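Local coordinates for protein phosphoglycerate dehydrogenase (Lactobacillus plantarum, PDB 3EVT) that probably catalyses the NAD-dependent oxidation of 3-phospho-D-glycerate to 3-phosphooxypyruvate, the first step of the phosphorylated route to serine, at residues L140-T145 / V196-L201; M222-G227 / M248-V253; R228-D233 / V253-P258. All coordinates share one frame; numbering follows the deposited sequence.

Interaction 1 of 3, residues L140-T145 / V196-L201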
ATOM      1  N   LEU A 140       1.102  -3.210 -13.348  1.00 44.84           N
ATOM      2  CA  LEU A 140      -0.203  -2.595 -13.317  1.00 43.80           C
ATOM      3  C   LEU A 140      -0.329  -1.678 -14.559  1.00 44.03           C
ATOM      4  O   LEU A 140       0.433  -0.745 -14.730  1.00 43.70           O
ATOM      5  CB  LEU A 140      -0.312  -1.774 -12.036  1.00 42.71           C
ATOM      6  CG  LEU A 140      -1.557  -0.909 -11.857  1.00 41.01           C
ATOM      7  CD1 LEU A 140      -2.779  -1.808 -11.940  1.00 38.99           C
ATOM      8  CD2 LEU A 140      -1.557  -0.110 -10.532  1.00 34.91           C
ATOM      9  N   LEU A 141      -1.328  -1.949 -15.384  1.00 44.61           N
ATOM     10  CA  LEU A 141      -1.694  -1.084 -16.487  1.00 43.70           C
ATOM     11  C   LEU A 141      -2.969  -0.274 -16.156  1.00 43.62           C
ATOM     12  O   LEU A 141      -4.061  -0.837 -15.952  1.00 43.72           O
ATOM     13  CB  LEU A 141      -1.894  -1.963 -17.749  1.00 43.35           C
ATOM     14  CG  LEU A 141      -2.376  -1.179 -19.002  1.00 41.33           C
ATOM     15  CD1 LEU A 141      -1.377  -0.064 -19.418  1.00 38.08           C
ATOM     16  CD2 LEU A 141      -2.602  -2.172 -20.138  1.00 37.56           C
ATOM     17  N   ILE A 142      -2.852   1.049 -16.100  1.00 43.66           N
ATOM     18  CA  ILE A 142      -4.032   1.920 -15.815  1.00 42.38           C
ATOM     19  C   ILE A 142      -4.387   2.808 -17.022  1.00 43.36           C
ATOM     20  O   ILE A 142      -3.545   3.516 -17.541  1.00 42.69           O
ATOM     21  CB  ILE A 142      -3.780   2.882 -14.602  1.00 41.59           C
ATOM     22  CG1 ILE A 142      -3.153   2.131 -13.402  1.00 40.70           C
ATOM     23  CG2 ILE A 142      -5.076   3.692 -14.208  1.00 38.22           C
ATOM     24  CD1 ILE A 142      -2.523   3.111 -12.302  1.00 36.88           C
ATOM     25  N   TYR A 143      -5.647   2.739 -17.439  1.00 44.33           N
ATOM     26  CA  TYR A 143      -6.233   3.595 -18.450  1.00 45.78           C
ATOM     27  C   TYR A 143      -6.828   4.814 -17.775  1.00 46.27           C
ATOM     28  O   TYR A 143      -7.815   4.703 -17.012  1.00 46.47           O
ATOM     29  CB  TYR A 143      -7.358   2.834 -19.206  1.00 46.48           C
ATOM     30  CG  TYR A 143      -6.885   1.761 -20.188  1.00 45.86           C
ATOM     31  CD1 TYR A 143      -6.990   1.968 -21.578  1.00 44.64           C
ATOM     32  CD2 TYR A 143      -6.374   0.532 -19.735  1.00 44.76           C
ATOM     33  CE1 TYR A 143      -6.596   0.997 -22.478  1.00 39.53           C
ATOM     34  CE2 TYR A 143      -5.964  -0.448 -20.625  1.00 43.57           C
ATOM     35  CZ  TYR A 143      -6.081  -0.197 -22.012  1.00 45.41           C
ATOM     36  OH  TYR A 143      -5.661  -1.140 -22.932  1.00 43.77           O
ATOM     37  N   GLY A 144      -6.237   5.976 -18.054  1.00 46.41           N
ATOM     38  CA  GLY A 144      -6.623   7.190 -17.363  1.00 47.19           C
ATOM     39  C   GLY A 144      -5.492   7.650 -16.478  1.00 48.00           C
ATOM     40  O   GLY A 144      -5.228   7.045 -15.417  1.00 49.40           O
ATOM     41  N   THR A 145      -4.817   8.717 -16.876  1.00 47.19           N
ATOM     42  CA  THR A 145      -3.683   9.215 -16.100  1.00 47.76           C
ATOM     43  C   THR A 145      -4.025  10.588 -15.465  1.00 47.41           C
ATOM     44  O   THR A 145      -3.131  11.403 -15.164  1.00 47.32           O
ATOM     45  CB  THR A 145      -2.367   9.245 -16.943  1.00 48.95           C
ATOM     46  OG1 THR A 145      -2.500  10.168 -18.036  1.00 50.29           O
ATOM     47  CG2 THR A 145      -2.047   7.858 -17.508  1.00 46.75           C
ATOM     48  N   VAL A 196      -6.552  -1.769 -14.968  1.00 42.29           N
ATOM     49  CA  VAL A 196      -7.493  -0.944 -14.286  1.00 42.76           C
ATOM     50  C   VAL A 196      -8.090   0.066 -15.265  1.00 44.04           C
ATOM     51  O   VAL A 196      -7.377   0.825 -15.906  1.00 43.72           O
ATOM     52  CB  VAL A 196      -6.836  -0.259 -13.025  1.00 41.88           C
ATOM     53  CG1 VAL A 196      -7.818   0.753 -12.355  1.00 39.91           C
ATOM     54  CG2 VAL A 196      -6.369  -1.397 -11.979  1.00 40.92           C
ATOM     55  N   ASN A 197      -9.413   0.053 -15.386  1.00 45.37           N
ATOM     56  CA  ASN A 197     -10.087   1.125 -16.093  1.00 45.78           C
ATOM     57  C   ASN A 197     -10.487   2.244 -15.152  1.00 45.85           C
ATOM     58  O   ASN A 197     -11.261   2.011 -14.269  1.00 45.67           O
ATOM     59  CB  ASN A 197     -11.363   0.658 -16.781  1.00 45.55           C
ATOM     60  CG  ASN A 197     -12.041   1.816 -17.494  1.00 47.50           C
ATOM     61  OD1 ASN A 197     -11.351   2.586 -18.142  1.00 48.29           O
ATOM     62  ND2 ASN A 197     -13.342   2.016 -17.289  1.00 46.37           N
ATOM     63  N   ALA A 198      -9.969   3.455 -15.370  1.00 47.19           N
ATOM     64  CA  ALA A 198     -10.412   4.626 -14.641  1.00 48.87           C
ATOM     65  C   ALA A 198     -10.799   5.743 -15.632  1.00 50.29           C
ATOM     66  O   ALA A 198     -10.695   6.922 -15.325  1.00 52.85           O
ATOM     67  CB  ALA A 198      -9.274   5.117 -13.684  1.00 48.52           C
ATOM     68  N   LEU A 199     -11.209   5.401 -16.845  1.00 51.29           N
ATOM     69  CA  LEU A 199     -11.556   6.432 -17.843  1.00 50.75           C
ATOM     70  C   LEU A 199     -12.953   7.012 -17.681  1.00 51.59           C
ATOM     71  O   LEU A 199     -13.864   6.360 -17.116  1.00 51.22           O
ATOM     72  CB  LEU A 199     -11.503   5.843 -19.234  1.00 48.92           C
ATOM     73  CG  LEU A 199     -10.144   5.386 -19.685  1.00 49.99           C
ATOM     74  CD1 LEU A 199     -10.315   4.413 -20.877  1.00 51.18           C
ATOM     75  CD2 LEU A 199      -9.286   6.572 -20.035  1.00 49.25           C
ATOM     76  N   PRO A 200     -13.149   8.218 -18.247  1.00 52.39           N
ATOM     77  CA  PRO A 200     -14.496   8.707 -18.446  1.00 53.00           C
ATOM     78  C   PRO A 200     -15.134   7.985 -19.644  1.00 53.59           C
ATOM     79  O   PRO A 200     -14.415   7.475 -20.557  1.00 52.97           O
ATOM     80  CB  PRO A 200     -14.268  10.187 -18.782  1.00 52.66           C
ATOM     81  CG  PRO A 200     -13.037  10.145 -19.620  1.00 52.97           C
ATOM     82  CD  PRO A 200     -12.154   9.102 -18.903  1.00 52.78           C
ATOM     83  N   LEU A 201     -16.470   7.918 -19.635  1.00 54.39           N
ATOM     84  CA  LEU A 201     -17.188   7.423 -20.807  1.00 55.84           C
ATOM     85  C   LEU A 201     -17.204   8.440 -21.936  1.00 56.68           C
ATOM     86  O   LEU A 201     -17.625   9.592 -21.747  1.00 56.09           O
ATOM     87  CB  LEU A 201     -18.629   7.057 -20.487  1.00 56.05           C
ATOM     88  CG  LEU A 201     -19.415   6.108 -21.415  1.00 56.39           C
ATOM     89  CD1 LEU A 201     -18.613   4.997 -22.066  1.00 54.13           C
ATOM     90  CD2 LEU A 201     -20.539   5.514 -20.581  1.00 60.22           C
TER
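Tyr143 and Leu199 meet where two parallel strands run out into loops. Leu199 CD1 lies 3.7 Å from Tyr143 CB and reaches the ring at an oblique angle, while Leu199 CD2 approaches the backbone of Gly144. Further back along the strands, Leu140 CD1 packs on Val196 CG2 at 3.6 Å; Leu140 CG stands anti to the backbone N (chi1 174°), and its CD1 methyl swings over to the neighbouring strand. The backbones supply three hydrogen bonds. Val196 N donates to Leu141 O at 2.8 Å. Val196 O then accepts from Tyr143 N, and Ala198 N donates to Tyr143 O in a more bent bond of 151°. Leu199 N is also held by an Asx turn: Asn197 OD1 accepts from it at 3.1 Å, with the donor 60° above the carbonyl plane, and Asn197 ND2 donates to Asn225 OD1. Gly144, with a positive phi that suits glycine, is the first glycine of what looks like the GxGxxG loop of a Rossmann-type nucleotide-binding domain. Leu152 of helix 147-158 packs on Leu140, Ile142 and Val196, Leu189 of helix 186-191 touches Leu141 and Tyr143, and strand 162-167 flanks strand 139-143.

Interaction 2 of 3, residues M222-G227 / M248-V253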
ATOM      1  N   MET A 222      -5.852  -9.647 -14.045  1.00 44.48           N
ATOM      2  CA  MET A 222      -7.092  -9.356 -13.353  1.00 42.96           C
ATOM      3  C   MET A 222      -7.630  -7.997 -13.911  1.00 43.72           C
ATOM      4  O   MET A 222      -6.862  -7.037 -14.109  1.00 43.98           O
ATOM      5  CB  MET A 222      -6.819  -9.312 -11.834  1.00 41.97           C
ATOM      6  CG  MET A 222      -8.006  -8.866 -10.941  1.00 37.90           C
ATOM      7  SD  MET A 222      -7.650  -8.830  -9.161  1.00 30.53           S
ATOM      8  CE  MET A 222      -9.314  -8.406  -8.648  1.00 34.29           C
ATOM      9  N   LEU A 223      -8.931  -7.923 -14.197  1.00 42.86           N
ATOM     10  CA  LEU A 223      -9.487  -6.690 -14.741  1.00 43.20           C
ATOM     11  C   LEU A 223     -10.241  -5.961 -13.658  1.00 42.58           C
ATOM     12  O   LEU A 223     -11.040  -6.588 -12.952  1.00 42.95           O
ATOM     13  CB  LEU A 223     -10.421  -6.948 -15.934  1.00 43.61           C
ATOM     14  CG  LEU A 223     -11.141  -5.666 -16.425  1.00 42.18           C
ATOM     15  CD1 LEU A 223     -10.163  -4.751 -17.211  1.00 44.36           C
ATOM     16  CD2 LEU A 223     -12.301  -6.061 -17.306  1.00 40.43           C
ATOM     17  N   ILE A 224      -9.996  -4.652 -13.509  1.00 41.86           N
ATOM     18  CA  ILE A 224     -10.712  -3.897 -12.494  1.00 41.92           C
ATOM     19  C   ILE A 224     -11.361  -2.686 -13.104  1.00 42.14           C
ATOM     20  O   ILE A 224     -10.686  -1.897 -13.746  1.00 43.20           O
ATOM     21  CB  ILE A 224      -9.787  -3.469 -11.326  1.00 41.54           C
ATOM     22  CG1 ILE A 224      -9.200  -4.723 -10.630  1.00 41.19           C
ATOM     23  CG2 ILE A 224     -10.599  -2.589 -10.325  1.00 42.06           C
ATOM     24  CD1 ILE A 224      -7.839  -4.581 -10.191  1.00 37.72           C
ATOM     25  N   ASN A 225     -12.659  -2.503 -12.882  1.00 42.87           N
ATOM     26  CA  ASN A 225     -13.360  -1.353 -13.475  1.00 43.22           C
ATOM     27  C   ASN A 225     -13.857  -0.380 -12.429  1.00 43.19           C
ATOM     28  O   ASN A 225     -14.772  -0.669 -11.667  1.00 43.68           O
ATOM     29  CB  ASN A 225     -14.559  -1.775 -14.370  1.00 43.23           C
ATOM     30  CG  ASN A 225     -15.057  -0.618 -15.219  1.00 44.03           C
ATOM     31  OD1 ASN A 225     -14.457   0.464 -15.205  1.00 42.00           O
ATOM     32  ND2 ASN A 225     -16.132  -0.833 -15.972  1.00 45.81           N
ATOM     33  N   ILE A 226     -13.256   0.793 -12.395  1.00 44.96           N
ATOM     34  CA  ILE A 226     -13.714   1.842 -11.507  1.00 45.34           C
ATOM     35  C   ILE A 226     -13.964   3.051 -12.411  1.00 46.22           C
ATOM     36  O   ILE A 226     -13.934   4.177 -11.969  1.00 46.46           O
ATOM     37  CB  ILE A 226     -12.658   2.184 -10.430  1.00 45.62           C
ATOM     38  CG1 ILE A 226     -11.272   2.311 -11.066  1.00 47.37           C
ATOM     39  CG2 ILE A 226     -12.638   1.137  -9.304  1.00 43.00           C
ATOM     40  CD1 ILE A 226     -10.355   3.253 -10.348  1.00 50.38           C
ATOM     41  N   GLY A 227     -14.175   2.812 -13.703  1.00 47.48           N
ATOM     42  CA  GLY A 227     -14.484   3.896 -14.648  1.00 47.87           C
ATOM     43  C   GLY A 227     -15.991   3.947 -14.673  1.00 48.71           C
ATOM     44  O   GLY A 227     -16.596   4.293 -13.652  1.00 49.07           O
ATOM     45  N   MET A 248      -9.546 -12.970 -13.162  1.00 45.37           N
ATOM     46  CA  MET A 248     -10.460 -12.448 -12.129  1.00 44.34           C
ATOM     47  C   MET A 248     -10.909 -11.064 -12.598  1.00 43.02           C
ATOM     48  O   MET A 248     -10.191 -10.411 -13.383  1.00 41.43           O
ATOM     49  CB  MET A 248      -9.734 -12.269 -10.768  1.00 43.27           C
ATOM     50  CG  MET A 248      -9.451 -13.517  -9.964  1.00 45.94           C
ATOM     51  SD  MET A 248     -10.829 -14.409  -9.150  1.00 42.42           S
ATOM     52  CE  MET A 248     -11.609 -12.964  -8.514  1.00 37.51           C
ATOM     53  N   ALA A 249     -12.062 -10.611 -12.105  1.00 42.15           N
ATOM     54  CA  ALA A 249     -12.479  -9.214 -12.311  1.00 42.70           C
ATOM     55  C   ALA A 249     -13.045  -8.602 -11.028  1.00 42.59           C
ATOM     56  O   ALA A 249     -13.551  -9.313 -10.161  1.00 44.10           O
ATOM     57  CB  ALA A 249     -13.469  -9.118 -13.394  1.00 42.77           C
ATOM     58  N   ALA A 250     -12.936  -7.291 -10.895  1.00 41.77           N
ATOM     59  CA  ALA A 250     -13.623  -6.596  -9.806  1.00 42.25           C
ATOM     60  C   ALA A 250     -14.310  -5.431 -10.445  1.00 41.79           C
ATOM     61  O   ALA A 250     -13.671  -4.566 -11.034  1.00 41.87           O
ATOM     62  CB  ALA A 250     -12.645  -6.131  -8.718  1.00 40.36           C
ATOM     63  N   LEU A 251     -15.626  -5.415 -10.377  1.00 42.49           N
ATOM     64  CA  LEU A 251     -16.318  -4.295 -11.019  1.00 43.26           C
ATOM     65  C   LEU A 251     -17.024  -3.492  -9.948  1.00 42.91           C
ATOM     66  O   LEU A 251     -17.866  -4.021  -9.246  1.00 42.69           O
ATOM     67  CB  LEU A 251     -17.316  -4.795 -12.064  1.00 41.73           C
ATOM     68  CG  LEU A 251     -16.847  -5.924 -12.959  1.00 43.60           C
ATOM     69  CD1 LEU A 251     -18.100  -6.502 -13.708  1.00 43.71           C
ATOM     70  CD2 LEU A 251     -15.702  -5.411 -13.933  1.00 42.31           C
ATOM     71  N   ASP A 252     -16.678  -2.220  -9.838  1.00 43.36           N
ATOM     72  CA  ASP A 252     -17.377  -1.344  -8.911  1.00 43.89           C
ATOM     73  C   ASP A 252     -18.467  -0.560  -9.621  1.00 44.99           C
ATOM     74  O   ASP A 252     -19.203   0.181  -8.974  1.00 43.57           O
ATOM     75  CB  ASP A 252     -16.417  -0.334  -8.263  1.00 43.62           C
ATOM     76  CG  ASP A 252     -17.074   0.434  -7.123  1.00 43.33           C
ATOM     77  OD1 ASP A 252     -17.674  -0.198  -6.219  1.00 36.40           O
ATOM     78  OD2 ASP A 252     -16.967   1.670  -7.104  1.00 43.95           O
ATOM     79  N   VAL A 253     -18.504  -0.706 -10.952  1.00 46.14           N
ATOM     80  CA  VAL A 253     -19.533  -0.170 -11.837  1.00 46.92           C
ATOM     81  C   VAL A 253     -19.899  -1.255 -12.850  1.00 48.65           C
ATOM     82  O   VAL A 253     -19.083  -2.137 -13.185  1.00 48.85           O
ATOM     83  CB  VAL A 253     -19.064   1.068 -12.592  1.00 46.80           C
ATOM     84  CG1 VAL A 253     -18.840   2.242 -11.647  1.00 47.52           C
ATOM     85  CG2 VAL A 253     -17.815   0.756 -13.386  1.00 44.42           C
TER
HETATM   86  O   HOH W   1     -17.855  -3.013 -15.482  1.00 46.12           O
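Met222 and Met248 cross at a slant, with Met222 CG 3.8 Å from Met248 CB. The Met222 chain is fully extended (chi2 180°) and carries its CE methyl along the sheet to Ala250 CB, 4.0 Å away; Ile224 CG1 flanks the same alanine methyl. Met248 instead folds at chi2 and chi3, and its end leads away from strand 222-225. Through the backbone, the strands share four hydrogen bonds, of which Ala250 makes two: its N donates to Leu223 O and its O accepts from Asn225 N, each at 2.9 Å. The strands run parallel, 7° apart, and with helix 234-242 they form a beta-alpha-beta unit of the Rossmann-type sheet; Leu237 of that helix touches Leu223, Ala249 and Leu251. On that face Asn225 CB meets Leu251 CD2. At the strand ends, the Asn225 and Val253 side chains cross at about a right angle, with Val253 CG2 3.5 Å from Asn225 ND2. Both ends of this buried amide are held: OD1 accepts from Gly227 N at 2.8 Å in an Asx turn as well as from strand 194-197, while ND2 donates to Arg228 O and to a water that in turn donates to Val253 O.

Interaction 3 of 3, residues R228-D233 / V253-P258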
ATOM      1  N   ARG A 228     -16.589   3.572 -15.810  1.00 48.71           N
ATOM      2  CA  ARG A 228     -18.048   3.490 -15.968  1.00 49.56           C
ATOM      3  C   ARG A 228     -18.436   2.133 -16.478  1.00 49.40           C
ATOM      4  O   ARG A 228     -17.665   1.465 -17.164  1.00 49.64           O
ATOM      5  CB  ARG A 228     -18.545   4.506 -16.996  1.00 51.08           C
ATOM      6  CG  ARG A 228     -17.725   5.737 -17.056  1.00 53.97           C
ATOM      7  CD  ARG A 228     -18.513   6.889 -16.510  1.00 63.00           C
ATOM      8  NE  ARG A 228     -18.724   6.697 -15.094  1.00 68.81           N
ATOM      9  CZ  ARG A 228     -19.912   6.698 -14.498  1.00 72.71           C
ATOM     10  NH1 ARG A 228     -21.024   6.909 -15.202  1.00 74.38           N
ATOM     11  NH2 ARG A 228     -19.976   6.500 -13.185  1.00 73.30           N
ATOM     12  N   GLY A 229     -19.640   1.703 -16.146  1.00 49.61           N
ATOM     13  CA  GLY A 229     -20.101   0.382 -16.533  1.00 49.19           C
ATOM     14  C   GLY A 229     -19.859  -0.007 -17.980  1.00 49.57           C
ATOM     15  O   GLY A 229     -19.187  -1.005 -18.247  1.00 49.76           O
ATOM     16  N   PRO A 230     -20.406   0.786 -18.928  1.00 49.98           N
ATOM     17  CA  PRO A 230     -20.351   0.456 -20.378  1.00 49.96           C
ATOM     18  C   PRO A 230     -18.954   0.468 -21.022  1.00 50.28           C
ATOM     19  O   PRO A 230     -18.859   0.282 -22.220  1.00 51.01           O
ATOM     20  CB  PRO A 230     -21.221   1.546 -21.041  1.00 50.00           C
ATOM     21  CG  PRO A 230     -21.988   2.233 -19.867  1.00 50.58           C
ATOM     22  CD  PRO A 230     -21.110   2.062 -18.658  1.00 49.05           C
ATOM     23  N   ALA A 231     -17.894   0.724 -20.260  1.00 48.96           N
ATOM     24  CA  ALA A 231     -16.552   0.605 -20.808  1.00 48.93           C
ATOM     25  C   ALA A 231     -16.271  -0.860 -21.086  1.00 48.76           C
ATOM     26  O   ALA A 231     -15.454  -1.188 -21.915  1.00 48.68           O
ATOM     27  CB  ALA A 231     -15.506   1.175 -19.830  1.00 47.26           C
ATOM     28  N   VAL A 232     -16.980  -1.717 -20.362  1.00 50.25           N
ATOM     29  CA  VAL A 232     -16.750  -3.137 -20.332  1.00 51.08           C
ATOM     30  C   VAL A 232     -17.950  -3.914 -20.871  1.00 52.59           C
ATOM     31  O   VAL A 232     -19.084  -3.793 -20.406  1.00 51.67           O
ATOM     32  CB  VAL A 232     -16.471  -3.587 -18.866  1.00 51.40           C
ATOM     33  CG1 VAL A 232     -16.463  -5.112 -18.715  1.00 49.95           C
ATOM     34  CG2 VAL A 232     -15.198  -2.912 -18.324  1.00 50.65           C
ATOM     35  N   ASP A 233     -17.663  -4.730 -21.872  1.00 55.05           N
ATOM     36  CA  ASP A 233     -18.619  -5.623 -22.477  1.00 56.12           C
ATOM     37  C   ASP A 233     -18.783  -6.835 -21.562  1.00 56.47           C
ATOM     38  O   ASP A 233     -17.877  -7.690 -21.428  1.00 56.51           O
ATOM     39  CB  ASP A 233     -18.079  -5.995 -23.852  1.00 57.02           C
ATOM     40  CG  ASP A 233     -19.021  -6.890 -24.637  1.00 60.36           C
ATOM     41  OD1 ASP A 233     -19.744  -7.691 -24.017  1.00 59.01           O
ATOM     42  OD2 ASP A 233     -18.978  -6.822 -25.899  1.00 67.88           O
ATOM     43  N   VAL A 253     -18.504  -0.706 -10.952  1.00 46.14           N
ATOM     44  CA  VAL A 253     -19.533  -0.170 -11.837  1.00 46.92           C
ATOM     45  C   VAL A 253     -19.899  -1.255 -12.850  1.00 48.65           C
ATOM     46  O   VAL A 253     -19.083  -2.137 -13.185  1.00 48.85           O
ATOM     47  CB  VAL A 253     -19.064   1.068 -12.592  1.00 46.80           C
ATOM     48  CG1 VAL A 253     -18.840   2.242 -11.647  1.00 47.52           C
ATOM     49  CG2 VAL A 253     -17.815   0.756 -13.386  1.00 44.42           C
ATOM     50  N   THR A 254     -21.139  -1.213 -13.317  1.00 49.45           N
ATOM     51  CA  THR A 254     -21.661  -2.254 -14.194  1.00 51.03           C
ATOM     52  C   THR A 254     -22.556  -1.640 -15.289  1.00 52.75           C
ATOM     53  O   THR A 254     -22.961  -0.466 -15.191  1.00 52.77           O
ATOM     54  CB  THR A 254     -22.374  -3.371 -13.384  1.00 50.87           C
ATOM     55  OG1 THR A 254     -23.517  -2.839 -12.667  1.00 50.77           O
ATOM     56  CG2 THR A 254     -21.388  -3.931 -12.381  1.00 50.90           C
ATOM     57  N   GLU A 255     -22.769  -2.411 -16.362  1.00 55.23           N
ATOM     58  CA  GLU A 255     -23.797  -2.126 -17.383  1.00 56.89           C
ATOM     59  C   GLU A 255     -24.717  -3.335 -17.520  1.00 57.20           C
ATOM     60  O   GLU A 255     -24.311  -4.351 -18.084  1.00 57.86           O
ATOM     61  CB  GLU A 255     -23.145  -1.918 -18.717  1.00 57.40           C
ATOM     62  CG  GLU A 255     -24.101  -1.917 -19.846  1.00 60.27           C
ATOM     63  CD  GLU A 255     -23.395  -1.611 -21.153  1.00 63.64           C
ATOM     64  OE1 GLU A 255     -22.524  -2.402 -21.578  1.00 62.93           O
ATOM     65  OE2 GLU A 255     -23.695  -0.555 -21.748  1.00 68.60           O
ATOM     66  N   PRO A 256     -25.965  -3.239 -17.017  1.00 57.61           N
ATOM     67  CA  PRO A 256     -26.605  -2.046 -16.452  1.00 57.12           C
ATOM     68  C   PRO A 256     -26.233  -1.827 -14.998  1.00 56.71           C
ATOM     69  O   PRO A 256     -25.628  -2.687 -14.379  1.00 56.77           O
ATOM     70  CB  PRO A 256     -28.104  -2.388 -16.540  1.00 57.66           C
ATOM     71  CG  PRO A 256     -28.146  -3.894 -16.346  1.00 57.21           C
ATOM     72  CD  PRO A 256     -26.859  -4.420 -16.992  1.00 57.07           C
ATOM     73  N   GLU A 257     -26.623  -0.685 -14.458  1.00 56.14           N
ATOM     74  CA  GLU A 257     -26.412  -0.384 -13.052  1.00 56.19           C
ATOM     75  C   GLU A 257     -27.642   0.340 -12.531  1.00 55.76           C
ATOM     76  O   GLU A 257     -28.063   1.308 -13.135  1.00 56.76           O
ATOM     77  CB  GLU A 257     -25.183   0.543 -12.914  1.00 55.70           C
ATOM     78  CG  GLU A 257     -24.570   0.665 -11.510  1.00 54.27           C
ATOM     79  CD  GLU A 257     -23.342   1.568 -11.542  1.00 52.81           C
ATOM     80  OE1 GLU A 257     -22.478   1.320 -12.381  1.00 53.08           O
ATOM     81  OE2 GLU A 257     -23.260   2.550 -10.786  1.00 53.25           O
ATOM     82  N   PRO A 258     -28.206  -0.100 -11.399  1.00 55.92           N
ATOM     83  CA  PRO A 258     -27.769  -1.246 -10.597  1.00 55.62           C
ATOM     84  C   PRO A 258     -27.684  -2.502 -11.400  1.00 55.41           C
ATOM     85  O   PRO A 258     -28.432  -2.665 -12.370  1.00 56.05           O
ATOM     86  CB  PRO A 258     -28.885  -1.417  -9.567  1.00 54.87           C
ATOM     87  CG  PRO A 258     -29.418  -0.044  -9.379  1.00 56.85           C
ATOM     88  CD  PRO A 258     -29.229   0.702 -10.709  1.00 56.05           C
TER
HETATM   89  O   HOH W   2     -19.854  -3.493 -17.282  1.00 51.19           O
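Glu255 crosses Pro230 obliquely, its OE2 3.3 Å from Pro230 CB and its CD near both CA and CB of the proline. With chi1 at 168° CG points opposite the main-chain N, and the extended chain carries the carboxylate along Pro230; OE1 then takes its hydrogen bond from His207. The backbones are closest where Gly229 CA meets Thr254 O at 3.3 Å, in a CA-H...O contact with 153° at the hydrogen. Gly229 has no side chain, and its CA comes directly up to that carbonyl. Val253 CG2 presses on the adjoining peptide, 3.4 Å from Gly229 N. No direct hydrogen bond joins the two segments; one water donates to Gly229 O at 2.8 Å and accepts a weak bond from Glu255 N. Within 253-258, Glu257 OE1 takes Thr254 N at 3.0 Å on its anti side, and Thr254 OG1 donates to Pro256 O at 2.7 Å, both within a stretch that has cis peptides before Pro256 and Pro258. Trp126 of the second subunit packs on Thr254, Glu257 and Pro258. In the other loop, Asp233 N-caps helix 234-242. Both loops follow C-terminal strand ends of a parallel sheet, the edge where Rossmann-type folds usually bind the dinucleotide.

In the fold
From the N terminus, the chain first passes through the strands of the other sheet, then reaches interaction 1, where 196-201 returns beside 140-145 after 50 intervening residues. That loop is complete before interaction 2 begins, so the two stand in series. Interactions 2 and 3 cross: 222-227 runs directly into 228-233, and 248-253 continues into 253-258, with Val253 common to both. Interaction 2 spans 20 residues that include helix 234-242; interaction 3 closes a loop of 19 holding that helix and strand 248-251. Interactions 1 and 2 each pair two neighbouring strands of the seven-stranded sheet, these pairs adjoin through 194-197 and 222-225, where Asn197 N probably bonds to Ile224 O, and interaction 3 joins the loops after 222-225 and 248-251.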